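Side-chain contacts in triosephosphate isomerase (Trichomonas vaginalis, PDB 4O4V), which probably interconverts D-glyceraldehyde 3-phosphate and dihydroxyacetone phosphate as a homodimer, a step of glycolysis and gluconeogenesis: residues Arg97-Lys102 with Gly127-Glu132; Ser131-Gly136 with Thr179-Glu184; Lys187-Ile192 with Val205-Gly210. All blocks are in the same frame, centred on the assembly; numbering follows the deposited sequence.

Contact 1 (Arg97-Lys102 with Gly127-Glu132); sequences RRDILK and GEHLSE
H129 reaches across to D99, and these two are the pair that makes the contact between the segments. From CB the ring is carried away from its own carbonyl carbon: CG lies anti to it and beside the backbone N (chi1 -63°), which lets the imidazole extend from the N-cap of helix 130-134 toward helix 95-99. Past CG, the atom CD2 comes within 3.8 Å of D99 OD2, and CE1, on the other flank of the ring, sits 3.7 Å from D99 OD1. Between them is the tip, NE2, which donates to D99 OD2 at 2.9 Å with an N-H...O angle of 152°. The aspartate meets the ring at its edge, but the two groups are not coplanar: carboxylate and imidazole planes are turned 43° apart, and the donor arrives from above the carboxylate plane. Both side chains also touch I168, in the loop after strand 161-165. The bond requires a proton on NE2, and a carboxylate so close would probably favour the charged imidazolium. Since D99 is solvent-exposed and H129 partly so, water would be expected to weaken that effect.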
loop_
_atom_site.group_PDB
_atom_site.type_symbol
_atom_site.label_atom_id
_atom_site.label_comp_id
_atom_site.label_asym_id
_atom_site.label_seq_id
_atom_site.Cartn_x
_atom_site.Cartn_y
_atom_site.Cartn_z
ATOM N N ARG A 97 5.793 -9.509 1.669
ATOM C CA ARG A 97 4.701 -9.046 2.502
ATOM C C ARG A 97 4.495 -9.891 3.758
ATOM O O ARG A 97 4.179 -9.356 4.825
ATOM C CB ARG A 97 3.413 -8.895 1.717
ATOM C CG ARG A 97 3.570 -7.938 0.547
ATOM C CD ARG A 97 2.274 -7.264 0.143
ATOM N NE ARG A 97 1.718 -6.416 1.198
ATOM C CZ ARG A 97 2.139 -5.189 1.483
ATOM N NH1 ARG A 97 3.089 -4.621 0.770
ATOM N NH2 ARG A 97 1.576 -4.522 2.484
ATOM N N ARG A 98 4.698 -11.197 3.656
ATOM C CA ARG A 98 4.615 -12.071 4.824
ATOM C C ARG A 98 5.722 -11.714 5.793
ATOM O O ARG A 98 5.525 -11.718 7.011
ATOM C CB ARG A 98 4.720 -13.538 4.404
ATOM C CG ARG A 98 3.527 -14.040 3.622
ATOM C CD ARG A 98 3.735 -15.501 3.233
ATOM N NE ARG A 98 2.670 -16.141 2.472
ATOM C CZ ARG A 98 1.759 -16.962 2.966
ATOM N NH1 ARG A 98 1.622 -17.130 4.276
ATOM N NH2 ARG A 98 0.972 -17.617 2.138
ATOM N N ASP A 99 6.912 -11.456 5.282
ATOM C CA ASP A 99 8.079 -11.425 6.126
ATOM C C ASP A 99 8.449 -10.029 6.570
ATOM O O ASP A 99 8.923 -9.913 7.715
ATOM C CB ASP A 99 9.258 -12.158 5.421
ATOM C CG ASP A 99 8.984 -13.683 5.161
ATOM O OD1 ASP A 99 7.999 -14.277 5.683
ATOM O OD2 ASP A 99 9.788 -14.316 4.430
ATOM N N ILE A 100 8.321 -8.996 5.721
ATOM C CA ILE A 100 8.646 -7.611 6.063
ATOM C C ILE A 100 7.423 -6.869 6.600
ATOM O O ILE A 100 7.492 -6.166 7.627
ATOM C CB ILE A 100 9.220 -6.826 4.839
ATOM C CG1 ILE A 100 10.466 -7.530 4.290
ATOM C CG2 ILE A 100 9.513 -5.389 5.237
ATOM C CD1 ILE A 100 11.009 -6.941 2.988
ATOM N N LEU A 101 6.283 -7.025 5.921
ATOM C CA LEU A 101 5.044 -6.392 6.363
ATOM C C LEU A 101 4.214 -7.286 7.324
ATOM O O LEU A 101 3.127 -6.904 7.760
ATOM C CB LEU A 101 4.230 -5.862 5.171
ATOM C CG LEU A 101 4.759 -4.634 4.383
ATOM C CD1 LEU A 101 5.222 -3.492 5.323
ATOM C CD2 LEU A 101 5.861 -4.989 3.411
ATOM N N LYS A 102 4.727 -8.455 7.683
ATOM C CA LYS A 102 4.133 -9.312 8.727
ATOM C C LYS A 102 2.710 -9.751 8.418
ATOM O O LYS A 102 1.893 -9.905 9.328
ATOM C CB LYS A 102 4.157 -8.643 10.110
ATOM N N GLY A 127 5.720 -20.714 0.445
ATOM C CA GLY A 127 7.097 -21.192 0.405
ATOM C C GLY A 127 7.736 -21.187 1.773
ATOM O O GLY A 127 7.405 -20.366 2.624
ATOM N N GLU A 128 8.675 -22.127 1.970
ATOM C CA GLU A 128 9.332 -22.307 3.260
ATOM C C GLU A 128 10.682 -21.612 3.359
ATOM O O GLU A 128 11.358 -21.341 2.372
ATOM C CB GLU A 128 9.480 -23.796 3.584
ATOM C CG GLU A 128 10.722 -24.482 3.065
ATOM C CD GLU A 128 10.767 -24.792 1.589
ATOM O OE1 GLU A 128 9.877 -24.326 0.808
ATOM O OE2 GLU A 128 11.703 -25.511 1.176
ATOM N N HIS A 129 11.062 -21.360 4.601
ATOM C CA HIS A 129 12.329 -20.732 4.964
ATOM C C HIS A 129 13.401 -21.782 5.206
ATOM O O HIS A 129 13.160 -22.995 5.218
ATOM C CB HIS A 129 12.154 -19.901 6.225
ATOM C CG HIS A 129 11.192 -18.773 6.052
ATOM N ND1 HIS A 129 9.827 -18.932 6.038
ATOM C CD2 HIS A 129 11.413 -17.453 5.863
ATOM C CE1 HIS A 129 9.248 -17.758 5.827
ATOM N NE2 HIS A 129 10.188 -16.844 5.734
ATOM N N LEU A 130 14.620 -21.296 5.409
ATOM C CA LEU A 130 15.769 -22.161 5.520
ATOM C C LEU A 130 15.674 -23.193 6.626
ATOM O O LEU A 130 16.052 -24.347 6.396
ATOM C CB LEU A 130 17.039 -21.324 5.670
ATOM C CG LEU A 130 18.350 -22.111 5.713
ATOM C CD1 LEU A 130 18.525 -22.875 4.476
ATOM C CD2 LEU A 130 19.516 -21.133 5.928
ATOM N N SER A 131 15.181 -22.834 7.811
ATOM C CA SER A 131 15.116 -23.807 8.886
ATOM C C SER A 131 14.280 -25.014 8.495
ATOM O O SER A 131 14.669 -26.138 8.733
ATOM C CB SER A 131 14.523 -23.200 10.177
ATOM O OG SER A 131 15.382 -22.237 10.725
ATOM N N GLU A 132 13.109 -24.774 7.918
ATOM C CA GLU A 132 12.226 -25.871 7.571
ATOM C C GLU A 132 12.810 -26.707 6.429
ATOM O O GLU A 132 12.677 -27.913 6.430
ATOM C CB GLU A 132 10.844 -25.345 7.204
ATOM C CG GLU A 132 10.016 -24.984 8.443
ATOM C CD GLU A 132 10.677 -23.936 9.304
ATOM O OE1 GLU A 132 10.876 -22.813 8.796
ATOM O OE2 GLU A 132 11.020 -24.228 10.492
#

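Contact 2 (Ser131-Gly136 with Thr179-Glu184); sequences SEREAG and TQDAQE. With NA (sodium ion), chain C.
R133 and D181 meet by charge, through one long salt bridge: R133 NH1 lies 3.7 Å from D181 OD1. The guanidinium and carboxylate planes are 74° apart, so the groups are not paired side by side, and the approach is oblique to the guanidinium. R133 gets there with CG anti to the backbone N (chi1 167°) and two further bends along the chain, at chi2 and chi3. Each partner has a stronger attachment elsewhere: R133 NE is salt-bridged to E128 OE2, and D181 OD2 accepts from the backbone N of S178, just before the helix begins. The link across is therefore a secondary one for both.

Water supplies the hydrogen-bonded connection. One molecule lies in the guanidinium plane, at its edge, accepts from R133 NH2 at 3.0 Å and donates to D181 O at 3.0 Å, joining the arginine to the backbone carbonyl of D181, while the carboxylate is met directly by the long salt bridge.

Metal coordination appears at the C-terminal end of 131-136. After the last turn G136 takes a positive phi and closes a Schellman motif, with G136 N bonded to R133 O at 3.1 Å. G136 O binds a sodium ion at 2.3 Å, together with three waters.

In the barrel, the pair bridges the short helix 130-134, which follows strand 121-126, and the first turns of helix 179-197. R133 packs on A138 at the start of helix 138-149 and on W169. In this family that tryptophan belongs to the hinge of the flexible loop that closes over the substrate, between strand 161-165 and helix 179-197, so the surface contact lies beside that hinge.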
loop_
_atom_site.group_PDB
_atom_site.type_symbol
_atom_site.label_atom_id
_atom_site.label_comp_id
_atom_site.label_asym_id
_atom_site.label_seq_id
_atom_site.Cartn_x
_atom_site.Cartn_y
_atom_site.Cartn_z
ATOM N N SER A 131 15.181 -22.834 7.811
ATOM C CA SER A 131 15.116 -23.807 8.886
ATOM C C SER A 131 14.280 -25.014 8.495
ATOM O O SER A 131 14.669 -26.138 8.733
ATOM C CB SER A 131 14.523 -23.200 10.177
ATOM O OG SER A 131 15.382 -22.237 10.725
ATOM N N GLU A 132 13.109 -24.774 7.918
ATOM C CA GLU A 132 12.226 -25.871 7.571
ATOM C C GLU A 132 12.810 -26.707 6.429
ATOM O O GLU A 132 12.677 -27.913 6.430
ATOM C CB GLU A 132 10.844 -25.345 7.204
ATOM C CG GLU A 132 10.016 -24.984 8.443
ATOM C CD GLU A 132 10.677 -23.936 9.304
ATOM O OE1 GLU A 132 10.876 -22.813 8.796
ATOM O OE2 GLU A 132 11.020 -24.228 10.492
ATOM N N ARG A 133 13.467 -26.054 5.488
ATOM C CA ARG A 133 14.166 -26.779 4.421
ATOM C C ARG A 133 15.245 -27.688 5.023
ATOM O O ARG A 133 15.293 -28.886 4.707
ATOM C CB ARG A 133 14.725 -25.738 3.441
ATOM C CG ARG A 133 15.756 -26.212 2.415
ATOM C CD ARG A 133 15.247 -27.310 1.534
ATOM N NE ARG A 133 14.032 -26.955 0.799
ATOM C CZ ARG A 133 13.655 -27.509 -0.368
ATOM N NH1 ARG A 133 14.421 -28.404 -0.981
ATOM N NH2 ARG A 133 12.519 -27.174 -0.906
ATOM N N GLU A 134 16.073 -27.151 5.904
ATOM C CA GLU A 134 17.146 -27.949 6.475
ATOM C C GLU A 134 16.642 -29.084 7.363
ATOM O O GLU A 134 17.265 -30.154 7.445
ATOM C CB GLU A 134 18.083 -27.051 7.277
ATOM C CG GLU A 134 18.902 -26.120 6.416
ATOM C CD GLU A 134 19.864 -25.252 7.185
ATOM O OE1 GLU A 134 19.699 -25.115 8.409
ATOM O OE2 GLU A 134 20.775 -24.695 6.531
ATOM N N ALA A 135 15.501 -28.871 8.016
ATOM C CA ALA A 135 14.906 -29.877 8.883
ATOM C C ALA A 135 14.223 -30.967 8.082
ATOM O O ALA A 135 13.782 -31.940 8.655
ATOM C CB ALA A 135 13.908 -29.221 9.844
ATOM N N GLY A 136 14.105 -30.825 6.775
ATOM C CA GLY A 136 13.383 -31.817 5.992
ATOM C C GLY A 136 11.886 -31.694 6.140
ATOM O O GLY A 136 11.163 -32.708 5.971
ATOM N N THR A 179 16.896 -27.004 -10.348
ATOM C CA THR A 179 15.738 -27.259 -11.179
ATOM C C THR A 179 14.902 -28.360 -10.541
ATOM O O THR A 179 13.665 -28.268 -10.488
ATOM C CB THR A 179 16.173 -27.605 -12.604
ATOM O OG1 THR A 179 16.860 -26.472 -13.153
ATOM C CG2 THR A 179 14.972 -27.940 -13.485
ATOM N N GLN A 180 15.558 -29.393 -10.030
ATOM C CA GLN A 180 14.860 -30.478 -9.361
ATOM C C GLN A 180 14.103 -30.010 -8.121
ATOM O O GLN A 180 12.990 -30.494 -7.859
ATOM C CB GLN A 180 15.855 -31.579 -9.000
ATOM N N ASP A 181 14.650 -29.061 -7.371
ATOM C CA ASP A 181 13.949 -28.530 -6.213
ATOM C C ASP A 181 12.641 -27.876 -6.647
ATOM O O ASP A 181 11.626 -27.996 -5.948
ATOM C CB ASP A 181 14.793 -27.470 -5.471
ATOM C CG ASP A 181 16.014 -28.020 -4.802
ATOM O OD1 ASP A 181 15.998 -29.143 -4.271
ATOM O OD2 ASP A 181 17.051 -27.278 -4.768
ATOM N N ALA A 182 12.659 -27.137 -7.750
ATOM C CA ALA A 182 11.472 -26.472 -8.260
ATOM C C ALA A 182 10.385 -27.489 -8.619
ATOM O O ALA A 182 9.223 -27.373 -8.231
ATOM C CB ALA A 182 11.817 -25.618 -9.471
ATOM N N GLN A 183 10.769 -28.496 -9.392
ATOM C CA GLN A 183 9.830 -29.533 -9.802
ATOM C C GLN A 183 9.256 -30.235 -8.588
ATOM O O GLN A 183 8.054 -30.455 -8.495
ATOM C CB GLN A 183 10.538 -30.539 -10.709
ATOM C CG GLN A 183 9.841 -31.882 -10.869
ATOM C CD GLN A 183 8.440 -31.766 -11.399
ATOM O OE1 GLN A 183 8.095 -30.861 -12.172
ATOM N NE2 GLN A 183 7.602 -32.721 -10.993
ATOM N N GLU A 184 10.112 -30.598 -7.643
ATOM C CA GLU A 184 9.645 -31.344 -6.491
ATOM C C GLU A 184 8.615 -30.579 -5.681
ATOM O O GLU A 184 7.617 -31.147 -5.253
ATOM C CB GLU A 184 10.813 -31.717 -5.568
HETATM NA NA NA C . 10.672 -34.922 5.750
HETATM O O HOH W 1 12.449 -29.025 -3.250
HETATM O O HOH W 2 8.859 -35.373 7.512
HETATM O O HOH W 3 8.955 -33.571 4.645
HETATM O O HOH W 4 11.750 -35.071 7.519
#

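Contact 3 (Lys187-Ile192 with Val205-Gly210)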
loop_
_atom_site.group_PDB
_atom_site.type_symbol
_atom_site.label_atom_id
_atom_site.label_comp_id
_atom_site.label_asym_id
_atom_site.label_seq_id
_atom_site.Cartn_x
_atom_site.Cartn_y
_atom_site.Cartn_z
ATOM N N LYS A 187 5.256 -30.209 -7.544
ATOM C CA LYS A 187 4.552 -31.486 -7.431
ATOM C C LYS A 187 3.949 -31.687 -6.031
ATOM O O LYS A 187 2.818 -32.157 -5.892
ATOM C CB LYS A 187 5.513 -32.628 -7.769
ATOM C CG LYS A 187 4.905 -34.031 -7.630
ATOM C CD LYS A 187 3.608 -34.256 -8.366
ATOM C CE LYS A 187 3.266 -35.765 -8.420
ATOM N NZ LYS A 187 1.874 -35.967 -8.915
ATOM N N VAL A 188 4.681 -31.306 -4.986
ATOM C CA VAL A 188 4.131 -31.383 -3.642
ATOM C C VAL A 188 2.818 -30.589 -3.553
ATOM O O VAL A 188 1.824 -31.065 -3.005
ATOM C CB VAL A 188 5.165 -30.841 -2.617
ATOM C CG1 VAL A 188 4.486 -30.423 -1.306
ATOM C CG2 VAL A 188 6.271 -31.874 -2.340
ATOM N N ILE A 189 2.809 -29.371 -4.093
ATOM C CA ILE A 189 1.602 -28.562 -4.040
ATOM C C ILE A 189 0.447 -29.210 -4.828
ATOM O O ILE A 189 -0.680 -29.246 -4.368
ATOM C CB ILE A 189 1.906 -27.132 -4.540
ATOM C CG1 ILE A 189 2.876 -26.423 -3.580
ATOM C CG2 ILE A 189 0.613 -26.341 -4.682
ATOM C CD1 ILE A 189 3.521 -25.203 -4.135
ATOM N N ARG A 190 0.758 -29.704 -6.017
ATOM C CA ARG A 190 -0.286 -30.341 -6.818
ATOM C C ARG A 190 -0.879 -31.534 -6.091
ATOM O O ARG A 190 -2.102 -31.729 -6.124
ATOM C CB ARG A 190 0.230 -30.755 -8.193
ATOM C CG ARG A 190 -0.898 -30.991 -9.203
ATOM C CD ARG A 190 -0.459 -31.262 -10.624
ATOM N NE ARG A 190 0.469 -30.236 -11.101
ATOM C CZ ARG A 190 0.141 -28.994 -11.459
ATOM N NH1 ARG A 190 -1.077 -28.573 -11.483
ATOM N NH2 ARG A 190 1.126 -28.143 -11.793
ATOM N N ASP A 191 -0.040 -32.307 -5.419
ATOM C CA ASP A 191 -0.547 -33.462 -4.680
ATOM C C ASP A 191 -1.372 -33.069 -3.460
ATOM O O ASP A 191 -2.339 -33.762 -3.114
ATOM C CB ASP A 191 0.593 -34.385 -4.297
ATOM C CG ASP A 191 1.143 -35.160 -5.481
ATOM O OD1 ASP A 191 0.472 -35.241 -6.545
ATOM O OD2 ASP A 191 2.261 -35.704 -5.322
ATOM N N ILE A 192 -1.026 -31.978 -2.799
ATOM C CA ILE A 192 -1.863 -31.475 -1.715
ATOM C C ILE A 192 -3.252 -31.103 -2.266
ATOM O O ILE A 192 -4.287 -31.450 -1.688
ATOM C CB ILE A 192 -1.213 -30.262 -1.039
ATOM C CG1 ILE A 192 0.053 -30.665 -0.272
ATOM C CG2 ILE A 192 -2.210 -29.565 -0.113
ATOM C CD1 ILE A 192 1.037 -29.532 -0.059
ATOM N N VAL A 205 -5.207 -26.249 -11.966
ATOM C CA VAL A 205 -4.538 -25.091 -11.332
ATOM C C VAL A 205 -3.092 -24.975 -11.797
ATOM O O VAL A 205 -2.300 -25.924 -11.703
ATOM C CB VAL A 205 -4.628 -25.200 -9.787
ATOM C CG1 VAL A 205 -3.811 -24.115 -9.085
ATOM C CG2 VAL A 205 -6.063 -25.080 -9.353
ATOM N N ARG A 206 -2.736 -23.784 -12.279
ATOM C CA ARG A 206 -1.347 -23.499 -12.594
ATOM C C ARG A 206 -0.576 -23.241 -11.305
ATOM O O ARG A 206 -0.974 -22.444 -10.444
ATOM C CB ARG A 206 -1.212 -22.295 -13.531
ATOM C CG ARG A 206 -1.466 -22.580 -15.009
ATOM C CD ARG A 206 -2.923 -22.673 -15.391
ATOM N NE ARG A 206 -3.682 -21.441 -15.129
ATOM C CZ ARG A 206 -3.691 -20.371 -15.920
ATOM N NH1 ARG A 206 -3.003 -20.347 -17.061
ATOM N NH2 ARG A 206 -4.455 -19.333 -15.604
ATOM N N ILE A 207 0.557 -23.930 -11.230
ATOM C CA ILE A 207 1.512 -23.812 -10.135
ATOM C C ILE A 207 2.813 -23.278 -10.715
ATOM O O ILE A 207 3.399 -23.867 -11.628
ATOM C CB ILE A 207 1.716 -25.136 -9.393
ATOM C CG1 ILE A 207 0.365 -25.669 -8.898
ATOM C CG2 ILE A 207 2.693 -24.934 -8.212
ATOM C CD1 ILE A 207 0.425 -27.083 -8.351
ATOM N N LEU A 208 3.250 -22.129 -10.217
ATOM C CA LEU A 208 4.387 -21.403 -10.752
ATOM C C LEU A 208 5.596 -21.553 -9.874
ATOM O O LEU A 208 5.500 -21.685 -8.654
ATOM C CB LEU A 208 4.111 -19.895 -10.830
ATOM C CG LEU A 208 2.744 -19.467 -11.348
ATOM C CD1 LEU A 208 2.667 -17.945 -11.332
ATOM C CD2 LEU A 208 2.482 -20.038 -12.738
ATOM N N TYR A 209 6.770 -21.500 -10.477
ATOM C CA TYR A 209 8.026 -21.341 -9.741
ATOM C C TYR A 209 8.350 -19.868 -9.608
ATOM O O TYR A 209 8.379 -19.118 -10.589
ATOM C CB TYR A 209 9.151 -22.078 -10.452
ATOM C CG TYR A 209 10.467 -21.955 -9.718
ATOM C CD1 TYR A 209 10.647 -22.498 -8.450
ATOM C CD2 TYR A 209 11.514 -21.245 -10.266
ATOM C CE1 TYR A 209 11.862 -22.397 -7.777
ATOM C CE2 TYR A 209 12.749 -21.119 -9.590
ATOM C CZ TYR A 209 12.897 -21.706 -8.342
ATOM O OH TYR A 209 14.081 -21.612 -7.653
ATOM N N GLY A 210 8.522 -19.447 -8.357
ATOM C CA GLY A 210 8.762 -18.064 -7.987
ATOM C C GLY A 210 10.106 -17.818 -7.357
ATOM O O GLY A 210 10.287 -16.802 -6.665
#
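The flat group here is the guanidinium of R190. Over one of its faces sits the methyl I207 CD1, 3.5 Å above the plane and shifted toward the rim, with R190 CZ 3.7 Å from that carbon. At the edge, in plane, is the carbonyl of V205: R190 NH1 donates to V205 O at 2.9 Å with an N-H...O angle of 154°, pointing almost straight down the carbonyl bond. The other nitrogens have partners as well. NH1 also bonds A202 O, NE is salt-bridged to D226 and NH2 to D228, so a buried charge is fixed by two acids and two carbonyls. D228 accepts from I207 N as well, which ties the arginine's position to the strand.

R190 CG is anti to the backbone N (chi1 -161°), and a bend at chi3 brings the tip over to V205. I207 CD1 is wedged between side chain and helix: it lies 3.5 Å from R190 N and 3.7 Å from I189 CG2. I189 itself continues inward onto I163 and Y165 of the adjacent strand 161-165. On the far side of the helix, K187 NZ, one turn away, meets D191 OD1 on the syn side of the carboxylate in a 2.8 Å salt bridge.

I207 on strand 207-209 thus packs outward, against the helix that covers it. Strand 161-165, helix 179-197 and strand 207-209, with the small helix 199-204 in between, make one beta-alpha-beta crossover of the TIM barrel.

Overall arrangement
Following the chain from the N terminus, contact 1 comes first: it brings the end of helix 95-99 to the start of helix 130-134, closing a loop that holds helix 105-117 and strand 121-126. Contact 2 starts on the stretch where contact 1 ends and runs past helix 138-149 and strand 161-165 to the start of helix 179-197. Contact 3 follows both, closing a short loop from that long helix through helix 199-204 onto strand 207-209; none nests or crosses. The E128-R133 salt bridge joins contacts 1 and 2, and A182 packing on Y209 joins contacts 2 and 3. Contacts 1 and 2 lie at the surface, while contact 3 is buried between helix 179-197 and strand 207-209.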